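Local coordinates for Exo-beta-1,3-glucanase (Streptomyces sp. SirexAA-E, PDB 4PEY), which hydrolyses laminarin and laminarioligosaccharides as an exo-beta-1,3-glucanase of glycoside hydrolase family 55, releasing glucose and laminaribiose, at residues Asn457-Asp462 against Met494-Tyr499. The protein carries 1 engineered substitution. Sequence-based numbering, arbitrary orientation.
Engineered in segment 457-462: Ala-458 (natural residue Glu). With BGC (beta-D-glucopyranose), chain B; BGC (beta-D-glucopyranose), chain C.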
loop_
_atom_site.group_PDB
_atom_site.type_symbol
_atom_site.label_atom_id
_atom_site.label_comp_id
_atom_site.label_asym_id
_atom_site.label_seq_id
_atom_site.Cartn_x
_atom_site.Cartn_y
_atom_site.Cartn_z
ATOM N N ASN A 457 1.382 -9.899 6.898
ATOM C CA ASN A 457 2.525 -10.603 6.353
ATOM C C ASN A 457 2.161 -12.019 5.945
ATOM O O ASN A 457 1.277 -12.636 6.544
ATOM C CB ASN A 457 3.663 -10.657 7.373
ATOM C CG ASN A 457 4.688 -11.725 7.039
ATOM O OD1 ASN A 457 4.595 -12.869 7.497
ATOM N ND2 ASN A 457 5.674 -11.358 6.228
ATOM N N ALA A 458 2.832 -12.522 4.913
ATOM C CA ALA A 458 2.919 -13.961 4.694
ATOM C C ALA A 458 4.389 -14.275 4.543
ATOM O O ALA A 458 5.126 -13.511 3.914
ATOM C CB ALA A 458 2.129 -14.406 3.468
ATOM N N LYS A 459 4.829 -15.381 5.135
ATOM C CA LYS A 459 6.231 -15.774 5.065
ATOM C C LYS A 459 6.552 -16.361 3.691
ATOM O O LYS A 459 5.646 -16.690 2.922
ATOM C CB LYS A 459 6.559 -16.769 6.184
ATOM C CG LYS A 459 6.523 -16.156 7.598
ATOM C CD LYS A 459 7.534 -15.020 7.797
ATOM C CE LYS A 459 8.971 -15.466 7.567
ATOM N NZ LYS A 459 9.951 -14.339 7.653
ATOM N N ALA A 460 7.840 -16.457 3.373
ATOM C CA ALA A 460 8.287 -17.097 2.133
ATOM C C ALA A 460 7.706 -18.504 2.010
ATOM O O ALA A 460 7.769 -19.279 2.960
ATOM C CB ALA A 460 9.812 -17.157 2.084
ATOM N N TYR A 461 7.159 -18.835 0.841
ATOM C CA TYR A 461 6.583 -20.167 0.621
ATOM C C TYR A 461 7.646 -21.193 0.242
ATOM O O TYR A 461 7.429 -22.409 0.375
ATOM C CB TYR A 461 5.532 -20.155 -0.493
ATOM C CG TYR A 461 4.358 -19.230 -0.301
ATOM C CD1 TYR A 461 4.060 -18.680 0.942
ATOM C CD2 TYR A 461 3.534 -18.915 -1.375
ATOM C CE1 TYR A 461 2.967 -17.830 1.105
ATOM C CE2 TYR A 461 2.447 -18.076 -1.224
ATOM C CZ TYR A 461 2.168 -17.537 0.015
ATOM O OH TYR A 461 1.088 -16.702 0.161
ATOM N N ASP A 462 8.777 -20.706 -0.260
ATOM C CA ASP A 462 9.690 -21.565 -1.004
ATOM C C ASP A 462 10.994 -21.890 -0.272
ATOM O O ASP A 462 11.959 -22.355 -0.883
ATOM C CB ASP A 462 9.981 -20.951 -2.389
ATOM C CG ASP A 462 10.412 -19.486 -2.339
ATOM O OD1 ASP A 462 10.408 -18.861 -1.258
ATOM O OD2 ASP A 462 10.736 -18.949 -3.419
ATOM N N MET A 494 -2.149 -7.078 13.928
ATOM C CA MET A 494 -1.015 -7.549 13.139
ATOM C C MET A 494 -1.042 -9.054 12.959
ATOM O O MET A 494 -1.176 -9.794 13.933
ATOM C CB MET A 494 0.299 -7.135 13.812
ATOM C CG MET A 494 0.330 -5.667 14.235
ATOM S SD MET A 494 1.814 -5.197 15.130
ATOM C CE MET A 494 2.988 -5.210 13.820
ATOM N N GLY A 495 -0.884 -9.500 11.714
ATOM C CA GLY A 495 -0.933 -10.921 11.402
ATOM C C GLY A 495 0.170 -11.393 10.476
ATOM O O GLY A 495 0.560 -10.678 9.545
ATOM N N SER A 496 0.668 -12.600 10.740
ATOM C CA SER A 496 1.644 -13.264 9.877
ATOM C C SER A 496 1.135 -14.655 9.516
ATOM O O SER A 496 0.721 -15.396 10.404
ATOM C CB SER A 496 3.007 -13.363 10.574
ATOM O OG SER A 496 3.932 -14.128 9.810
ATOM N N TYR A 497 1.162 -15.003 8.228
ATOM C CA TYR A 497 0.621 -16.287 7.758
ATOM C C TYR A 497 1.728 -17.124 7.122
ATOM O O TYR A 497 2.640 -16.573 6.504
ATOM C CB TYR A 497 -0.517 -16.083 6.744
ATOM C CG TYR A 497 -1.423 -14.913 7.057
ATOM C CD1 TYR A 497 -1.855 -14.660 8.359
ATOM C CD2 TYR A 497 -1.845 -14.053 6.050
ATOM C CE1 TYR A 497 -2.662 -13.572 8.651
ATOM C CE2 TYR A 497 -2.644 -12.963 6.332
ATOM C CZ TYR A 497 -3.062 -12.734 7.631
ATOM O OH TYR A 497 -3.871 -11.646 7.911
ATOM N N CYS A 498 1.672 -18.448 7.260
ATOM C CA CYS A 498 2.661 -19.282 6.580
ATOM C C CYS A 498 2.011 -20.258 5.602
ATOM O O CYS A 498 0.865 -20.680 5.760
ATOM C CB CYS A 498 3.552 -20.042 7.579
ATOM S SG CYS A 498 2.804 -21.432 8.467
ATOM N N TYR A 499 2.771 -20.589 4.572
ATOM C CA TYR A 499 2.353 -21.531 3.551
ATOM C C TYR A 499 3.637 -22.098 2.957
ATOM O O TYR A 499 4.040 -21.765 1.842
ATOM C CB TYR A 499 1.468 -20.847 2.504
ATOM C CG TYR A 499 0.959 -21.720 1.381
ATOM C CD1 TYR A 499 0.043 -22.745 1.620
ATOM C CD2 TYR A 499 1.361 -21.490 0.071
ATOM C CE1 TYR A 499 -0.442 -23.532 0.575
ATOM C CE2 TYR A 499 0.888 -22.262 -0.970
ATOM C CZ TYR A 499 -0.008 -23.279 -0.719
ATOM O OH TYR A 499 -0.464 -24.027 -1.774
HETATM C C2 BGC B . -3.836 -16.667 0.781
HETATM C C3 BGC B . -2.780 -16.658 -0.316
HETATM C C4 BGC B . -2.017 -17.973 -0.305
HETATM C C5 BGC B . -2.999 -19.128 -0.402
HETATM C C6 BGC B . -2.255 -20.457 -0.391
HETATM C C1 BGC B . -4.695 -17.925 0.732
HETATM O O2 BGC B . -4.677 -15.547 0.602
HETATM O O3 BGC B . -1.918 -15.546 0.012
HETATM O O4 BGC B . -1.094 -17.981 -1.378
HETATM O O5 BGC B . -3.877 -19.080 0.709
HETATM O O6 BGC B . -3.183 -21.512 -0.546
HETATM C C2 BGC C . -0.504 -13.751 -0.668
HETATM C C3 BGC C . 0.053 -13.005 -1.877
HETATM C C4 BGC C . 0.222 -13.969 -3.041
HETATM C C5 BGC C . -1.105 -14.648 -3.338
HETATM C C6 BGC C . -0.979 -15.593 -4.523
HETATM C C1 BGC C . -1.706 -14.626 -1.034
HETATM O O2 BGC C . -0.861 -12.812 0.337
HETATM O O3 BGC C . 1.308 -12.445 -1.556
HETATM O O4 BGC C . 0.700 -13.293 -4.180
HETATM O O5 BGC C . -1.475 -15.394 -2.202
HETATM O O6 BGC C . -0.208 -16.711 -4.149
HETATM O O HOH W 1 5.519 -19.736 4.519
#
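Asn-457 and Ala-458 run parallel to Ser-496 and Tyr-497 as neighbouring strands, laced by Asn-457 N to Gly-495 O, Tyr-497 N to Asn-457 O and Lys-459 N to Tyr-497 O, the last a nearly linear 2.8 Å bond. Past this bond Ala-460 bows away from the other strand, and a water fills in, giving a hydrogen to Ala-460 O and accepting one from Tyr-499 N, before Tyr-461 and Tyr-499 come close again. On one face of the strands Ser-496 OG donates to Asn-457 OD1 at 2.7 Å; Asn-457 CG lies anti to its own N (chi1 162°), which swings the amide toward the serine, while ND2 goes to Val-435 O. The other face carries the engineered Ala-458, whose natural glutamate is the inferred proton donor, and Tyr-497, its ring lying with one face over Asn-457 O and its OH bonded to Gln-174. The aromatic pair beyond the strands lines the sugar site. Tyr-499 turns its edge onto the face of Tyr-461, planes at 85°, with CD2 over the ring centre, and its CB adds a CH-pi contact. One face of Tyr-499 in turn receives C6 of the chain B glucose, 3.6 Å from CZ, while Tyr-461 OH comes to 3.0 Å from O4 of that sugar. A leucine in place of Tyr-461 has neither the ring nor the hydroxyl, and would probably leave the Tyr-499 ring freer to turn and the sugar O4 without its neighbour on this side. His-437, another substrate-binding residue, meets Tyr-461 edge-to-face and bonds through ND1 to Lys-459 O. In this parallel beta-helical part of the enzyme, strand 450-458 lies between strands 429-436 and 489-498, and strand 520-529 continues the stack beyond 489-498, with Val-528 against Tyr-497.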